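Local coordinates for protein Ika8 (Synthetic construct, PDB 6G6P) that is a synthetic, probably designed protein that folds as a closed ring of eight WD-repeat beta-propeller blades, at residues Val9-His14 against Gly315-Trp320; Val138-Phe143 against Thr179-Ser184; Glu217-Gln222 against Gly231-Thr236; Leu261-Asn266 against Trp280-Gly285. One frame throughout, in Å; residues are numbered along the deposited sequence.

Contact 1: residues Val9-His14 against Gly315-Trp320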
# COMPACT_ATOMS: atom_id res chain seq x y z
N VAL A 9 8.99 7.82 19.75
CA VAL A 9 9.39 9.20 19.49
C VAL A 9 8.12 10.04 19.42
O VAL A 9 7.02 9.54 19.16
CB VAL A 9 10.21 9.27 18.17
CG1 VAL A 9 10.74 10.62 18.04
CG2 VAL A 9 11.20 8.12 17.96
N SER A 10 8.25 11.33 19.72
CA SER A 10 7.27 12.29 19.21
C SER A 10 7.72 12.83 17.85
O SER A 10 8.90 13.12 17.63
CB SER A 10 7.05 13.46 20.18
OG SER A 10 6.02 14.32 19.71
N LEU A 11 6.76 12.95 16.93
CA LEU A 11 7.03 13.55 15.63
C LEU A 11 6.03 14.67 15.39
O LEU A 11 4.84 14.52 15.68
CB LEU A 11 6.95 12.53 14.49
CG LEU A 11 8.01 11.43 14.47
CD1 LEU A 11 7.79 10.48 13.30
CD2 LEU A 11 9.40 12.03 14.42
N GLU A 12 6.52 15.80 14.87
CA GLU A 12 5.67 16.97 14.67
C GLU A 12 4.53 16.68 13.69
O GLU A 12 3.45 17.26 13.82
CB GLU A 12 6.51 18.15 14.17
CG GLU A 12 5.76 19.47 14.12
CD GLU A 12 5.85 20.25 15.42
OE1 GLU A 12 4.80 20.43 16.08
OE2 GLU A 12 6.96 20.68 15.77
N GLY A 13 4.75 15.81 12.72
CA GLY A 13 3.71 15.50 11.76
C GLY A 13 3.51 16.62 10.75
O GLY A 13 4.41 17.42 10.47
N HIS A 14 2.31 16.66 10.20
CA HIS A 14 1.97 17.60 9.13
C HIS A 14 0.78 18.45 9.54
O HIS A 14 0.09 18.18 10.52
CB HIS A 14 1.67 16.86 7.82
CG HIS A 14 2.84 16.11 7.27
ND1 HIS A 14 3.39 16.39 6.04
CD2 HIS A 14 3.57 15.09 7.78
CE1 HIS A 14 4.40 15.57 5.81
NE2 HIS A 14 4.53 14.77 6.86
N GLY A 315 -2.99 14.78 10.53
CA GLY A 315 -1.62 15.10 10.21
C GLY A 315 -0.59 14.51 11.14
O GLY A 315 0.61 14.62 10.86
N THR A 316 -1.01 13.89 12.24
CA THR A 316 -0.07 13.36 13.22
C THR A 316 0.59 12.08 12.70
O THR A 316 -0.03 11.27 12.00
CB THR A 316 -0.77 13.06 14.54
OG1 THR A 316 -1.83 12.13 14.33
CG2 THR A 316 -1.34 14.34 15.14
N VAL A 317 1.87 11.92 13.05
CA VAL A 317 2.64 10.72 12.76
C VAL A 317 3.22 10.22 14.08
O VAL A 317 3.88 10.97 14.80
CB VAL A 317 3.76 10.97 11.73
CG1 VAL A 317 4.44 9.67 11.33
CG2 VAL A 317 3.22 11.72 10.50
N LYS A 318 2.95 8.96 14.39
CA LYS A 318 3.38 8.33 15.62
C LYS A 318 4.14 7.05 15.30
O LYS A 318 3.90 6.42 14.26
CB LYS A 318 2.19 8.02 16.54
CG LYS A 318 1.43 9.27 16.99
CD LYS A 318 0.27 8.91 17.91
CE LYS A 318 -0.11 10.10 18.77
NZ LYS A 318 0.35 11.38 18.18
N VAL A 319 5.08 6.70 16.18
CA VAL A 319 5.87 5.49 15.99
C VAL A 319 5.93 4.75 17.33
O VAL A 319 6.15 5.36 18.39
CB VAL A 319 7.29 5.78 15.47
CG1 VAL A 319 7.30 6.83 14.37
CG2 VAL A 319 8.27 6.06 16.58
N TRP A 320 5.76 3.44 17.29
CA TRP A 320 5.58 2.65 18.49
C TRP A 320 6.57 1.48 18.57
O TRP A 320 7.19 1.08 17.57
CB TRP A 320 4.15 2.08 18.58
CG TRP A 320 3.08 3.03 18.14
CD1 TRP A 320 2.76 3.35 16.85
CD2 TRP A 320 2.16 3.74 18.97
NE1 TRP A 320 1.71 4.23 16.84
CE2 TRP A 320 1.32 4.48 18.13
CE3 TRP A 320 1.97 3.82 20.36
CZ2 TRP A 320 0.31 5.30 18.62
CZ3 TRP A 320 0.97 4.63 20.84
CH2 TRP A 320 0.15 5.36 19.97
O HOH W 1 4.86 10.97 17.48
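Val9 to Leu11 form a weakly bonded edge strand that runs antiparallel (169°) to strand 317-320, the two axes coming within 6.2 Å of each other. This is the "velcro" closure of a WD-repeat beta-propeller: a strand from the N terminus completes a blade whose other three strands come from the C terminus. A water sits between the two backbones. It accepts from Leu11 N at 2.8 Å and donates to Val317 O at 2.9 Å and to Val9 O, so it satisfies three main-chain groups at once. Val9, Leu11, Val317 and Val319 put their side chains on one face, where beta-branched valines suit an extended backbone, and their methyls with those of Leu11 form an apolar face. With CG anti to its carbonyl carbon (chi1 -66°), Leu11 reaches across to the other strand. Its CD1 lies 3.8 Å from Val319 CG1 and 4.0 Å from Val317 CG1, and the side chain crosses that of Val319 at about a right angle. At the start of the edge strand, Val9 CG2 and Val319 CG2 meet at 3.8 Å. Trp40 of the following blade packs against Leu11, joining the closure to its neighbour. At the other end of the edge strand, beyond Leu11, the chains draw together at Gly13 and Gly315, two glycines at positions with no room for a CB. His14, of the Gly-His pair common in WD repeats, turns its ring nitrogens to Ser30 and Thr36. Its main-chain N donates to Gly315 O at 2.7 Å, with an N-H...O angle of 165°.

Contact 2: residues Val138-Phe143 against Thr179-Ser184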
# COMPACT_ATOMS: atom_id res chain seq x y z
N VAL A 138 -6.83 2.86 -11.69
CA VAL A 138 -5.93 1.82 -11.18
C VAL A 138 -5.88 1.95 -9.66
O VAL A 138 -5.34 2.92 -9.12
CB VAL A 138 -4.53 1.94 -11.79
CG1 VAL A 138 -3.61 0.89 -11.20
CG2 VAL A 138 -4.60 1.82 -13.31
N THR A 139 -6.44 0.96 -8.96
CA THR A 139 -6.54 1.01 -7.50
C THR A 139 -5.49 0.17 -6.79
O THR A 139 -5.39 0.26 -5.56
CB THR A 139 -7.93 0.56 -7.05
OG1 THR A 139 -8.18 -0.77 -7.52
CG2 THR A 139 -9.00 1.50 -7.58
N ALA A 140 -4.71 -0.63 -7.51
CA ALA A 140 -3.67 -1.43 -6.88
C ALA A 140 -2.67 -1.86 -7.94
O ALA A 140 -3.01 -2.00 -9.11
CB ALA A 140 -4.26 -2.65 -6.17
N LEU A 141 -1.43 -2.07 -7.50
CA LEU A 141 -0.33 -2.36 -8.42
C LEU A 141 0.77 -3.08 -7.66
O LEU A 141 1.20 -2.62 -6.60
CB LEU A 141 0.21 -1.06 -9.04
CG LEU A 141 1.02 -1.14 -10.33
CD1 LEU A 141 0.13 -1.49 -11.51
CD2 LEU A 141 1.74 0.17 -10.58
N GLN A 142 1.22 -4.21 -8.20
CA GLN A 142 2.32 -4.98 -7.63
C GLN A 142 3.31 -5.30 -8.74
O GLN A 142 2.92 -5.72 -9.83
CB GLN A 142 1.83 -6.27 -6.96
CG GLN A 142 0.63 -6.07 -6.04
CD GLN A 142 1.00 -5.42 -4.72
OE1 GLN A 142 2.15 -5.45 -4.30
NE2 GLN A 142 0.00 -4.84 -4.05
N PHE A 143 4.60 -5.12 -8.44
CA PHE A 143 5.66 -5.30 -9.42
C PHE A 143 6.70 -6.26 -8.87
O PHE A 143 7.20 -6.08 -7.76
CB PHE A 143 6.32 -3.95 -9.76
CG PHE A 143 7.39 -4.04 -10.80
CD1 PHE A 143 7.22 -4.82 -11.93
CD2 PHE A 143 8.57 -3.32 -10.66
CE1 PHE A 143 8.21 -4.90 -12.89
CE2 PHE A 143 9.56 -3.40 -11.61
CZ PHE A 143 9.38 -4.18 -12.73
N THR A 179 -8.80 -4.31 -4.27
CA THR A 179 -8.24 -3.68 -3.08
C THR A 179 -6.75 -3.95 -2.91
O THR A 179 -5.98 -3.01 -2.69
CB THR A 179 -9.00 -4.16 -1.83
OG1 THR A 179 -10.27 -3.51 -1.76
CG2 THR A 179 -8.21 -3.84 -0.56
N ALA A 180 -6.31 -5.20 -3.02
CA ALA A 180 -4.90 -5.52 -2.84
C ALA A 180 -4.55 -6.77 -3.63
O ALA A 180 -5.40 -7.61 -3.91
CB ALA A 180 -4.55 -5.70 -1.36
N LEU A 181 -3.27 -6.86 -3.99
CA LEU A 181 -2.77 -7.95 -4.82
C LEU A 181 -1.47 -8.47 -4.25
O LEU A 181 -0.89 -7.90 -3.32
CB LEU A 181 -2.54 -7.50 -6.28
CG LEU A 181 -3.63 -7.14 -7.30
CD1 LEU A 181 -4.58 -6.09 -6.79
CD2 LEU A 181 -3.00 -6.68 -8.59
N ALA A 182 -1.01 -9.58 -4.83
CA ALA A 182 0.27 -10.24 -4.60
C ALA A 182 0.31 -11.44 -5.52
O ALA A 182 -0.74 -11.92 -5.98
CB ALA A 182 0.46 -10.68 -3.14
N PHE A 183 1.51 -11.93 -5.79
CA PHE A 183 1.63 -13.05 -6.72
C PHE A 183 3.00 -13.69 -6.58
O PHE A 183 3.99 -13.02 -6.26
CB PHE A 183 1.42 -12.61 -8.17
CG PHE A 183 2.47 -11.66 -8.66
CD1 PHE A 183 2.39 -10.31 -8.39
CD2 PHE A 183 3.59 -12.14 -9.32
CE1 PHE A 183 3.37 -9.44 -8.81
CE2 PHE A 183 4.57 -11.28 -9.73
CZ PHE A 183 4.45 -9.93 -9.49
N SER A 184 3.05 -14.98 -6.88
CA SER A 184 4.29 -15.72 -6.96
C SER A 184 4.65 -15.97 -8.43
O SER A 184 3.98 -15.49 -9.35
CB SER A 184 4.17 -17.04 -6.20
OG SER A 184 3.24 -17.90 -6.83
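The contact is a blade-to-blade joint of the propeller: strands 138-143 and 179-183 are the innermost strands of successive blades, and Ala140 and Gln142 of the first pack on Leu181 and Phe183 of the second. The strands run nearly parallel, 19° apart, with axes 6.3 Å from each other, yet they belong to different sheets. Ala140 CB is small enough to let Leu181 CD1 approach to 3.5 Å. Gln142 bends at chi2 (-75°) and lays its aliphatic part over Leu181, with Gln142 CG 3.5 Å from Leu181 CB. The amide end then rests near the Leu181 carbonyl, but the angle at NE2 is too poor for a hydrogen bond. Phe183, whose CG lies between its backbone N and carbonyl carbon (chi1 65°), turns an edge to the first strand, and Gln142 CB meets Phe183 CE1 in the ring plane at 4.0 Å. Next to this patch, Thr139 OG1 is hydrogen-bonded to Ile178 O, and classic beta bulges at Thr139-Ala140 and Thr179-Ala180 face Gly151 and Gly191. With no hydrogen bond between the two segments themselves, van der Waals packing of methyls, methylenes and a ring edge carries this part of the joint.

Contact 3: residues Glu217-Gln222 against Gly231-Thr236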
# COMPACT_ATOMS: atom_id res chain seq x y z
N GLU A 217 -17.85 -5.31 2.21
CA GLU A 217 -17.09 -4.07 2.07
C GLU A 217 -15.77 -4.14 2.83
O GLU A 217 -15.66 -3.60 3.94
CB GLU A 217 -17.89 -2.87 2.57
CG GLU A 217 -19.36 -2.87 2.19
CD GLU A 217 -20.09 -1.65 2.72
OE1 GLU A 217 -19.78 -0.52 2.27
OE2 GLU A 217 -20.96 -1.81 3.61
N VAL A 218 -14.77 -4.80 2.26
CA VAL A 218 -13.44 -4.79 2.87
C VAL A 218 -12.76 -3.47 2.53
O VAL A 218 -12.95 -2.91 1.44
CB VAL A 218 -12.61 -6.01 2.43
CG1 VAL A 218 -13.46 -7.26 2.44
CG2 VAL A 218 -11.99 -5.78 1.06
N THR A 219 -11.98 -2.96 3.48
CA THR A 219 -11.29 -1.69 3.32
C THR A 219 -9.78 -1.82 3.28
O THR A 219 -9.10 -0.86 2.92
CB THR A 219 -11.68 -0.74 4.46
OG1 THR A 219 -11.16 -1.25 5.69
CG2 THR A 219 -13.19 -0.62 4.56
N ALA A 220 -9.24 -2.98 3.66
CA ALA A 220 -7.81 -3.19 3.68
C ALA A 220 -7.54 -4.68 3.56
O ALA A 220 -8.24 -5.50 4.16
CB ALA A 220 -7.17 -2.63 4.96
N LEU A 221 -6.52 -5.03 2.77
CA LEU A 221 -6.08 -6.40 2.62
C LEU A 221 -4.56 -6.45 2.75
O LEU A 221 -3.87 -5.46 2.48
CB LEU A 221 -6.49 -7.00 1.27
CG LEU A 221 -7.97 -7.32 1.00
CD1 LEU A 221 -8.20 -7.56 -0.48
CD2 LEU A 221 -8.40 -8.52 1.81
N GLN A 222 -4.05 -7.60 3.16
CA GLN A 222 -2.61 -7.78 3.26
C GLN A 222 -2.29 -9.25 3.05
O GLN A 222 -2.81 -10.11 3.77
CB GLN A 222 -2.10 -7.30 4.62
CG GLN A 222 -0.60 -7.13 4.68
CD GLN A 222 -0.18 -5.67 4.61
OE1 GLN A 222 0.89 -5.30 5.07
NE2 GLN A 222 -1.03 -4.85 4.02
N GLY A 231 -9.62 -6.43 6.61
CA GLY A 231 -10.41 -5.55 7.45
C GLY A 231 -11.58 -5.01 6.66
O GLY A 231 -11.51 -4.84 5.45
N ALA A 232 -12.68 -4.73 7.36
CA ALA A 232 -13.92 -4.31 6.72
C ALA A 232 -14.47 -3.07 7.42
O ALA A 232 -13.97 -2.63 8.46
CB ALA A 232 -14.96 -5.43 6.73
N LYS A 233 -15.52 -2.51 6.82
CA LYS A 233 -16.17 -1.32 7.38
C LYS A 233 -16.88 -1.61 8.69
O LYS A 233 -17.08 -0.69 9.49
CB LYS A 233 -17.16 -0.74 6.37
CG LYS A 233 -16.58 0.34 5.47
CD LYS A 233 -17.48 1.57 5.43
CE LYS A 233 -18.87 1.21 4.93
NZ LYS A 233 -19.77 2.40 4.88
N ASP A 234 -17.26 -2.86 8.94
CA ASP A 234 -17.92 -3.21 10.19
C ASP A 234 -16.96 -3.29 11.37
O ASP A 234 -17.41 -3.44 12.51
CB ASP A 234 -18.67 -4.54 10.04
CG ASP A 234 -17.82 -5.63 9.40
OD1 ASP A 234 -16.58 -5.62 9.59
OD2 ASP A 234 -18.39 -6.49 8.70
N GLY A 235 -15.65 -3.20 11.12
CA GLY A 235 -14.67 -3.24 12.18
C GLY A 235 -14.03 -4.59 12.43
O GLY A 235 -13.24 -4.71 13.38
N THR A 236 -14.33 -5.60 11.62
CA THR A 236 -13.80 -6.93 11.83
C THR A 236 -12.45 -7.10 11.14
O THR A 236 -12.24 -6.60 10.03
CB THR A 236 -14.77 -8.00 11.31
OG1 THR A 236 -15.00 -7.80 9.91
CG2 THR A 236 -16.09 -7.91 12.06
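Lys233 reaches across the open end of a beta hairpin in one blade to lie beside Thr219 and Glu217. Its CB is 4.0 Å from Glu217 O, and its CG packs on Thr219 CG2 at 3.6 Å, the two side chains crossing at about a right angle. Bends at chi2 and at chi3 (-58°) then carry the chain outward, so that CE lies 3.3 Å from Glu217 OE1. At the tip, NZ makes a long salt bridge of 3.9 Å to Glu217 OE1. A long lysine and an extended glutamate suit this solvent-exposed end of the hairpin, where their charges can stay hydrated. The backbone beneath is held more firmly. Lys233 N donates to Glu217 O at 3.1 Å, nearly along the C=O axis. Gly231 O takes Thr219 N at 2.8 Å and, weakly, Ala220 N, the double reception that marks a classic beta bulge, while Gly231 N returns a bond to Ala220 O at 3.0 Å. Thr219 OG1 has its own partner in Ile258 O of the next blade. The strand ends in a type I turn from Ala232 to Gly235, and the positive phi of Gly235 is easy for a glycine. Asp234 OD1 fixes the exit as an Asx turn: it accepts Thr236 N and, at 2.7 Å, Thr236 OG1, both from one face of the carboxylate. The main-chain bonds thus set the hairpin geometry, and the long solvent-side ion pair is probably a modest addition to it.

Contact 4: residues Leu261-Asn266 against Trp280-Gly285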
# COMPACT_ATOMS: atom_id res chain seq x y z
N LEU A 261 -4.14 -1.61 7.59
CA LEU A 261 -3.64 -2.88 8.07
C LEU A 261 -2.14 -2.96 7.84
O LEU A 261 -1.62 -2.48 6.83
CB LEU A 261 -4.33 -4.06 7.36
CG LEU A 261 -5.73 -4.46 7.84
CD1 LEU A 261 -6.28 -5.59 6.96
CD2 LEU A 261 -5.70 -4.88 9.30
N ALA A 262 -1.44 -3.54 8.81
CA ALA A 262 -0.03 -3.87 8.68
C ALA A 262 0.17 -5.29 9.20
O ALA A 262 -0.59 -5.75 10.05
CB ALA A 262 0.85 -2.88 9.44
N PHE A 263 1.17 -5.98 8.67
CA PHE A 263 1.32 -7.42 8.86
C PHE A 263 2.79 -7.78 8.74
O PHE A 263 3.39 -7.61 7.68
CB PHE A 263 0.49 -8.19 7.81
CG PHE A 263 0.41 -9.68 8.06
CD1 PHE A 263 0.76 -10.22 9.29
CD2 PHE A 263 -0.02 -10.52 7.04
CE1 PHE A 263 0.68 -11.59 9.50
CE2 PHE A 263 -0.10 -11.88 7.24
CZ PHE A 263 0.25 -12.41 8.46
N SER A 264 3.38 -8.25 9.84
CA SER A 264 4.79 -8.61 9.86
C SER A 264 5.01 -9.74 10.86
O SER A 264 4.49 -9.69 11.98
CB SER A 264 5.68 -7.41 10.23
OG SER A 264 7.06 -7.72 10.11
N LYS A 265 5.77 -10.74 10.45
CA LYS A 265 5.98 -11.99 11.19
C LYS A 265 4.61 -12.53 11.56
O LYS A 265 3.80 -12.80 10.66
CB LYS A 265 6.93 -11.74 12.35
CG LYS A 265 8.27 -11.21 11.89
CD LYS A 265 9.17 -10.75 13.02
CE LYS A 265 10.54 -10.37 12.45
NZ LYS A 265 10.78 -11.06 11.15
N ASN A 266 4.29 -12.71 12.84
CA ASN A 266 2.97 -13.16 13.26
C ASN A 266 2.18 -12.05 13.94
O ASN A 266 1.23 -12.34 14.69
CB ASN A 266 3.09 -14.37 14.17
CG ASN A 266 4.07 -15.42 13.65
OD1 ASN A 266 3.97 -15.87 12.51
ND2 ASN A 266 5.01 -15.83 14.50
N TRP A 280 -2.23 -7.60 17.23
CA TRP A 280 -2.68 -8.97 17.41
C TRP A 280 -1.55 -9.95 17.12
O TRP A 280 -0.62 -9.66 16.38
CB TRP A 280 -3.88 -9.30 16.51
CG TRP A 280 -4.92 -8.23 16.45
CD1 TRP A 280 -4.96 -7.17 15.58
CD2 TRP A 280 -6.08 -8.12 17.27
NE1 TRP A 280 -6.08 -6.40 15.83
CE2 TRP A 280 -6.78 -6.96 16.86
CE3 TRP A 280 -6.60 -8.88 18.33
CZ2 TRP A 280 -7.97 -6.56 17.46
CZ3 TRP A 280 -7.78 -8.47 18.92
CH2 TRP A 280 -8.45 -7.32 18.49
N ASP A 281 -1.67 -11.14 17.72
CA ASP A 281 -0.77 -12.26 17.47
C ASP A 281 -1.59 -13.35 16.80
O ASP A 281 -2.47 -13.95 17.42
CB ASP A 281 -0.15 -12.75 18.78
CG ASP A 281 0.83 -13.90 18.58
OD1 ASP A 281 1.28 -14.11 17.44
OD2 ASP A 281 1.13 -14.59 19.57
N ILE A 282 -1.30 -13.61 15.51
CA ILE A 282 -2.09 -14.57 14.75
C ILE A 282 -1.86 -16.01 15.18
O ILE A 282 -2.57 -16.91 14.72
CB ILE A 282 -1.83 -14.46 13.24
CG1 ILE A 282 -0.33 -14.51 12.95
CG2 ILE A 282 -2.44 -13.19 12.69
CD1 ILE A 282 0.02 -15.14 11.63
N LEU A 283 -0.87 -16.26 16.04
CA LEU A 283 -0.69 -17.61 16.56
C LEU A 283 -1.68 -17.90 17.68
O LEU A 283 -2.20 -19.01 17.79
CB LEU A 283 0.75 -17.80 17.05
CG LEU A 283 1.83 -17.73 15.97
CD1 LEU A 283 3.16 -18.22 16.52
CD2 LEU A 283 1.42 -18.54 14.75
N THR A 284 -1.96 -16.90 18.52
CA THR A 284 -2.85 -17.08 19.66
C THR A 284 -4.16 -16.31 19.55
O THR A 284 -5.13 -16.69 20.22
CB THR A 284 -2.14 -16.66 20.96
OG1 THR A 284 -2.99 -16.92 22.08
CG2 THR A 284 -1.78 -15.18 20.93
N GLY A 285 -4.22 -15.27 18.73
CA GLY A 285 -5.41 -14.45 18.63
C GLY A 285 -5.59 -13.44 19.74
O GLY A 285 -6.62 -12.77 19.79
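A WD-repeat blade carries its Trp-Asp pair at the end of its third strand, and here the chain leaving that pair, Trp280-Asp281, meets Asn266 in the turn joining the first two strands of the same blade. Ile282 N donates to Asn266 O at 2.9 Å, with an N-H...O angle of 163°. The same carbonyl oxygen is also approached by Asp281 CA in a CA-H...O contact of 3.4 Å. Asp281 OD1 comes near it too, but as two acceptors they form no bond; OD1 instead receives a weak hydrogen bond from Leu283 N, which an aspartate is short enough to reach. The buried Trp280 hydrogen-bonds through NE1 to Ser270 OG. Ile282 supplies the apolar link between Asn266 and Phe263. Its CG1 lies between its backbone N and carbonyl carbon (chi1 52°), which sets it 3.6 Å from Asn266 CB, and the two side chains cross at about a right angle. From there Ile282 CD1 reaches the ring edge of Phe263, lying near the ring plane 4.2 Å from CZ; Lys224 of the preceding blade makes a cation-pi contact with this ring. A polar, compact asparagine suits a partly exposed turn. The amide end of Asn266 lies against Leu283, whose CD1 is 3.6 Å from Asn266 ND2.

In the fold
Starting from the N terminus, the chain lays down strand 7-11, which is paired only when strand 317-321 arrives some 300 residues later; contact 1 thereby closes the whole ring, and the other three contacts nest inside its loop. Contact 2 closes first, tying the inner strands of two successive blades. Contact 3 follows in the next blade as a short hairpin. Contact 4, one blade on, ties the turn after the first strand to the end of the third, so 2, 3 and 4 lie in series and none cross. Ala180 and Thr179 of contact 2 pack on Leu221 of contact 3, while Gln222 and Ala220 of contact 3 touch Phe263 and Leu261 of contact 4. Contact 1 touches none of them.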